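Local coordinates for protein obscurin (Homo sapiens, PDB 4C4K) that probably acts as a giant muscle protein kinase and Rho exchange factor, this part being its first immunoglobulin domain, of the kind that binds partner proteins, at residues Lys20-Pro34 against Gly57-Leu69. Sequence-based numbering, arbitrary orientation.
Sequences KDATLSCQIVGNPTP and GDLYRLTILDLAL. With EDO (1,2-ethanediol), chain G; EDO (1,2-ethanediol), chain D; EDO (1,2-ethanediol), chain F.
The guanidinium of R61 has S25 CB over one face. At its edge, in plane, lies T23 OG1, which takes a bond from NH1 at 3.1 Å. An ethanediol, probably from the crystallisation liquor, sits there too, O1 in plane, bonded by NE and NH2. The Y60 ring meets I28 O at its edge and packs CE1 against I28 CB. Both groups belong to strand 59-64 (E), antiparallel to strand 22-31 (B) in an immunoglobulin I-set sandwich. The two strands are the inner pair of one four-strand sheet. The backbone bonds pair A22 with I64, L24 with L62 and C26 with Y60.

A22, L24, C26, Y60, L62 and I64 point to one face, where L24 and L62 reach W38 of the opposing sheet. T23, S25, Q27, L59, R61 and T63 line the other. There R61 has CG anti to the backbone N (chi1 -173°) and bends at chi3 (-54°), which folds the guanidinium back over S25. T23 OG1 also bonds T63 OG1 at 3.0 Å. With R61 replaced by alanine, T23 OG1 would probably lose its guanidinium donor and S25 CB that contact. Q27, paired with L59, sends NE2 to both carboxylate oxygens of D58; both bonds are weak, and the two planes stand 78° apart. At the other end, L67 N bonds K20 O at 2.8 Å. At the Y60 ring's edge, in plane, one water joins Y60 OH (2.7 Å) to I28 O.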
loop_
_atom_site.group_PDB
_atom_site.type_symbol
_atom_site.label_atom_id
_atom_site.label_comp_id
_atom_site.label_asym_id
_atom_site.label_seq_id
_atom_site.Cartn_x
_atom_site.Cartn_y
_atom_site.Cartn_z
ATOM N N LYS A 20 -3.887 -24.251 -3.788
ATOM C CA LYS A 20 -4.173 -23.974 -5.196
ATOM C C LYS A 20 -4.880 -22.650 -5.389
ATOM O O LYS A 20 -5.110 -22.237 -6.536
ATOM C CB LYS A 20 -5.048 -25.111 -5.777
ATOM C CG LYS A 20 -4.344 -26.465 -5.846
ATOM C CD LYS A 20 -5.263 -27.544 -6.392
ATOM C CE LYS A 20 -4.616 -28.910 -6.367
ATOM N NZ LYS A 20 -5.551 -29.972 -6.824
ATOM N N ASP A 21 -5.273 -21.991 -4.277
ATOM C CA ASP A 21 -6.036 -20.741 -4.341
ATOM C C ASP A 21 -5.551 -19.732 -3.322
ATOM O O ASP A 21 -5.093 -20.116 -2.237
ATOM C CB ASP A 21 -7.527 -21.020 -4.109
ATOM C CG ASP A 21 -8.077 -22.175 -4.930
ATOM O OD1 ASP A 21 -8.384 -21.965 -6.114
ATOM O OD2 ASP A 21 -8.040 -23.317 -4.438
ATOM N N ALA A 22 -5.692 -18.431 -3.652
ATOM C CA ALA A 22 -5.300 -17.371 -2.753
ATOM C C ALA A 22 -6.426 -16.353 -2.647
ATOM O O ALA A 22 -7.210 -16.211 -3.565
ATOM C CB ALA A 22 -4.025 -16.692 -3.255
ATOM N N THR A 23 -6.488 -15.640 -1.531
ATOM C CA THR A 23 -7.431 -14.549 -1.349
ATOM C C THR A 23 -6.690 -13.400 -0.734
ATOM O O THR A 23 -5.856 -13.584 0.155
ATOM C CB THR A 23 -8.777 -14.962 -0.709
ATOM O OG1 THR A 23 -9.687 -13.883 -0.847
ATOM C CG2 THR A 23 -8.655 -15.326 0.743
ATOM N N LEU A 24 -6.946 -12.219 -1.283
ATOM C CA LEU A 24 -6.346 -10.944 -0.927
ATOM C C LEU A 24 -7.482 -10.054 -0.473
ATOM O O LEU A 24 -8.500 -9.955 -1.159
ATOM C CB LEU A 24 -5.649 -10.345 -2.181
ATOM C CG LEU A 24 -4.190 -10.827 -2.523
ATOM C CD1 LEU A 24 -4.073 -12.341 -2.700
ATOM C CD2 LEU A 24 -3.676 -10.151 -3.760
ATOM N N SER A 25 -7.344 -9.441 0.702
ATOM C CA SER A 25 -8.399 -8.570 1.220
ATOM C C SER A 25 -7.866 -7.400 2.021
ATOM O O SER A 25 -6.740 -7.439 2.540
ATOM C CB SER A 25 -9.382 -9.366 2.083
ATOM O OG SER A 25 -8.732 -9.777 3.269
ATOM N N CYS A 26 -8.694 -6.359 2.119
ATOM C CA CYS A 26 -8.443 -5.180 2.942
ATOM C C CYS A 26 -9.714 -4.419 3.245
ATOM O O CYS A 26 -10.718 -4.558 2.553
ATOM C CB CYS A 26 -7.382 -4.276 2.337
ATOM S SG CYS A 26 -7.715 -3.829 0.634
ATOM N N GLN A 27 -9.657 -3.612 4.288
ATOM C CA GLN A 27 -10.754 -2.811 4.762
ATOM C C GLN A 27 -10.445 -1.371 4.431
ATOM O O GLN A 27 -9.390 -0.855 4.818
ATOM C CB GLN A 27 -10.916 -3.010 6.264
ATOM C CG GLN A 27 -12.237 -2.461 6.766
ATOM C CD GLN A 27 -12.542 -2.888 8.168
ATOM O OE1 GLN A 27 -11.667 -3.317 8.926
ATOM N NE2 GLN A 27 -13.801 -2.779 8.533
ATOM N N ILE A 28 -11.334 -0.745 3.647
ATOM C CA ILE A 28 -11.144 0.622 3.142
ATOM C C ILE A 28 -12.393 1.474 3.413
ATOM O O ILE A 28 -13.496 1.033 3.111
ATOM C CB ILE A 28 -10.839 0.592 1.604
ATOM C CG1 ILE A 28 -9.617 -0.291 1.236
ATOM C CG2 ILE A 28 -10.682 2.008 1.050
ATOM C CD1 ILE A 28 -9.583 -0.789 -0.216
ATOM N N VAL A 29 -12.205 2.730 3.864
ATOM C CA VAL A 29 -13.303 3.681 4.102
ATOM C C VAL A 29 -12.988 4.998 3.395
ATOM O O VAL A 29 -11.820 5.287 3.139
ATOM C CB VAL A 29 -13.638 3.907 5.613
ATOM C CG1 VAL A 29 -14.286 2.667 6.248
ATOM C CG2 VAL A 29 -12.417 4.384 6.410
ATOM N N GLY A 30 -14.028 5.764 3.095
ATOM C CA GLY A 30 -13.925 7.055 2.438
ATOM C C GLY A 30 -15.294 7.636 2.211
ATOM O O GLY A 30 -16.281 6.898 2.202
ATOM N N ASN A 31 -15.370 8.964 2.067
ATOM C CA ASN A 31 -16.649 9.629 1.840
ATOM C C ASN A 31 -16.498 10.659 0.708
ATOM O O ASN A 31 -15.774 11.640 0.896
ATOM C CB ASN A 31 -17.193 10.229 3.148
ATOM C CG ASN A 31 -18.580 10.814 3.048
ATOM O OD1 ASN A 31 -19.378 10.477 2.166
ATOM N ND2 ASN A 31 -18.903 11.697 3.979
ATOM N N PRO A 32 -17.059 10.425 -0.509
ATOM C CA PRO A 32 -17.934 9.301 -0.949
ATOM C C PRO A 32 -17.242 7.930 -0.959
ATOM O O PRO A 32 -16.012 7.857 -0.902
ATOM C CB PRO A 32 -18.325 9.707 -2.383
ATOM C CG PRO A 32 -18.132 11.194 -2.427
ATOM C CD PRO A 32 -16.896 11.405 -1.599
ATOM N N THR A 33 -18.035 6.846 -0.989
ATOM C CA THR A 33 -17.520 5.473 -1.012
ATOM C C THR A 33 -16.543 5.306 -2.182
ATOM O O THR A 33 -16.887 5.654 -3.318
ATOM C CB THR A 33 -18.660 4.440 -1.027
ATOM O OG1 THR A 33 -19.449 4.636 0.141
ATOM C CG2 THR A 33 -18.140 3.025 -1.027
ATOM N N PRO A 34 -15.288 4.871 -1.909
ATOM C CA PRO A 34 -14.291 4.850 -2.989
ATOM C C PRO A 34 -14.458 3.710 -3.969
ATOM O O PRO A 34 -14.934 2.646 -3.593
ATOM C CB PRO A 34 -12.950 4.707 -2.244
ATOM C CG PRO A 34 -13.303 4.042 -0.944
ATOM C CD PRO A 34 -14.692 4.521 -0.596
ATOM N N GLY A 57 -19.540 -4.308 2.300
ATOM C CA GLY A 57 -19.413 -3.087 3.086
ATOM C C GLY A 57 -18.089 -2.432 2.758
ATOM O O GLY A 57 -17.784 -2.216 1.575
ATOM N N ASP A 58 -17.252 -2.220 3.789
ATOM C CA ASP A 58 -15.903 -1.641 3.647
ATOM C C ASP A 58 -14.796 -2.714 3.392
ATOM O O ASP A 58 -13.612 -2.386 3.429
ATOM C CB ASP A 58 -15.551 -0.802 4.901
ATOM C CG ASP A 58 -15.649 -1.542 6.234
ATOM O OD1 ASP A 58 -15.605 -2.797 6.230
ATOM O OD2 ASP A 58 -15.706 -0.867 7.287
ATOM N N LEU A 59 -15.167 -3.991 3.208
ATOM C CA LEU A 59 -14.167 -5.041 2.994
ATOM C C LEU A 59 -14.193 -5.416 1.511
ATOM O O LEU A 59 -15.264 -5.630 0.939
ATOM C CB LEU A 59 -14.390 -6.240 3.965
ATOM C CG LEU A 59 -13.413 -7.477 3.933
ATOM C CD1 LEU A 59 -11.982 -7.104 4.342
ATOM C CD2 LEU A 59 -13.887 -8.580 4.887
ATOM N N TYR A 60 -13.014 -5.372 0.877
ATOM C CA TYR A 60 -12.794 -5.610 -0.563
ATOM C C TYR A 60 -11.878 -6.800 -0.761
ATOM O O TYR A 60 -10.852 -6.914 -0.098
ATOM C CB TYR A 60 -12.206 -4.360 -1.230
ATOM C CG TYR A 60 -13.114 -3.159 -1.108
ATOM C CD1 TYR A 60 -13.151 -2.405 0.064
ATOM C CD2 TYR A 60 -13.936 -2.772 -2.159
ATOM C CE1 TYR A 60 -13.969 -1.283 0.176
ATOM C CE2 TYR A 60 -14.766 -1.652 -2.055
ATOM C CZ TYR A 60 -14.792 -0.924 -0.876
ATOM O OH TYR A 60 -15.599 0.180 -0.753
ATOM N N ARG A 61 -12.236 -7.660 -1.707
ATOM C CA ARG A 61 -11.537 -8.912 -1.933
ATOM C C ARG A 61 -11.173 -9.159 -3.400
ATOM O O ARG A 61 -11.932 -8.840 -4.323
ATOM C CB ARG A 61 -12.434 -10.057 -1.408
ATOM C CG ARG A 61 -11.823 -11.467 -1.391
ATOM C CD ARG A 61 -12.709 -12.478 -0.643
ATOM N NE ARG A 61 -13.017 -11.971 0.703
ATOM C CZ ARG A 61 -12.177 -11.990 1.736
ATOM N NH1 ARG A 61 -11.001 -12.604 1.636
ATOM N NH2 ARG A 61 -12.530 -11.449 2.893
ATOM N N LEU A 62 -9.993 -9.766 -3.579
ATOM C CA LEU A 62 -9.482 -10.344 -4.806
ATOM C C LEU A 62 -9.138 -11.801 -4.505
ATOM O O LEU A 62 -8.199 -12.063 -3.756
ATOM C CB LEU A 62 -8.246 -9.607 -5.356
ATOM C CG LEU A 62 -7.565 -10.289 -6.591
ATOM C CD1 LEU A 62 -8.587 -10.542 -7.744
ATOM C CD2 LEU A 62 -6.381 -9.478 -7.070
ATOM N N THR A 63 -9.895 -12.753 -5.090
ATOM C CA THR A 63 -9.596 -14.174 -4.909
ATOM C C THR A 63 -8.997 -14.680 -6.203
ATOM O O THR A 63 -9.528 -14.396 -7.264
ATOM C CB THR A 63 -10.860 -14.977 -4.526
ATOM O OG1 THR A 63 -11.332 -14.486 -3.276
ATOM C CG2 THR A 63 -10.587 -16.478 -4.410
ATOM N N ILE A 64 -7.908 -15.432 -6.118
ATOM C CA ILE A 64 -7.247 -16.004 -7.307
ATOM C C ILE A 64 -7.392 -17.497 -7.232
ATOM O O ILE A 64 -6.927 -18.097 -6.263
ATOM C CB ILE A 64 -5.754 -15.543 -7.426
ATOM C CG1 ILE A 64 -5.675 -14.002 -7.321
ATOM C CG2 ILE A 64 -5.130 -16.046 -8.745
ATOM C CD1 ILE A 64 -4.237 -13.394 -7.091
ATOM N N LEU A 65 -8.009 -18.105 -8.265
ATOM C CA LEU A 65 -8.246 -19.525 -8.297
ATOM C C LEU A 65 -7.244 -20.219 -9.188
ATOM O O LEU A 65 -6.764 -19.626 -10.156
ATOM C CB LEU A 65 -9.667 -19.818 -8.783
ATOM C CG LEU A 65 -10.839 -19.194 -7.974
ATOM C CD1 LEU A 65 -12.179 -19.649 -8.565
ATOM C CD2 LEU A 65 -10.797 -19.637 -6.495
ATOM N N ASP A 66 -6.932 -21.476 -8.869
ATOM C CA ASP A 66 -6.037 -22.308 -9.670
ATOM C C ASP A 66 -4.700 -21.618 -9.950
ATOM O O ASP A 66 -4.316 -21.454 -11.102
ATOM C CB ASP A 66 -6.740 -22.751 -10.971
ATOM C CG ASP A 66 -6.220 -24.064 -11.511
ATOM O OD1 ASP A 66 -5.533 -24.792 -10.745
ATOM O OD2 ASP A 66 -6.518 -24.382 -12.690
ATOM N N LEU A 67 -4.034 -21.167 -8.885
ATOM C CA LEU A 67 -2.754 -20.443 -8.928
ATOM C C LEU A 67 -1.744 -21.008 -9.903
ATOM O O LEU A 67 -1.535 -22.213 -9.952
ATOM C CB LEU A 67 -2.102 -20.424 -7.535
ATOM C CG LEU A 67 -2.817 -19.645 -6.443
ATOM C CD1 LEU A 67 -2.232 -19.993 -5.101
ATOM C CD2 LEU A 67 -2.758 -18.136 -6.713
ATOM N N ALA A 68 -1.079 -20.116 -10.631
ATOM C CA ALA A 68 -0.008 -20.453 -11.563
ATOM C C ALA A 68 1.210 -19.682 -11.083
ATOM O O ALA A 68 1.067 -18.675 -10.380
ATOM C CB ALA A 68 -0.385 -20.011 -12.970
ATOM N N LEU A 69 2.405 -20.153 -11.425
ATOM C CA LEU A 69 3.643 -19.479 -11.035
ATOM C C LEU A 69 3.659 -17.992 -11.441
ATOM O O LEU A 69 4.088 -17.163 -10.649
ATOM C CB LEU A 69 4.865 -20.224 -11.577
ATOM C CG LEU A 69 5.134 -21.618 -10.997
ATOM C CD1 LEU A 69 6.219 -22.335 -11.797
ATOM C CD2 LEU A 69 5.537 -21.547 -9.524
HETATM C C1 EDO G . -16.069 -9.676 0.208
HETATM O O1 EDO G . -15.643 -10.958 -0.195
HETATM C C2 EDO G . -15.149 -9.268 1.341
HETATM O O2 EDO G . -15.188 -10.275 2.360
HETATM C C1 EDO D . -6.215 -25.348 -0.837
HETATM O O1 EDO D . -7.061 -26.069 -1.721
HETATM C C2 EDO D . -6.803 -23.944 -0.621
HETATM O O2 EDO D . -6.763 -23.290 -1.862
HETATM C C1 EDO F . -13.983 -5.151 -5.414
HETATM O O1 EDO F . -14.525 -3.968 -5.968
HETATM C C2 EDO F . -12.467 -4.946 -5.241
HETATM O O2 EDO F . -11.932 -6.115 -4.653
HETATM O O HOH W 1 -15.652 1.429 1.667
HETATM O O HOH W 2 -16.776 0.851 -3.898
#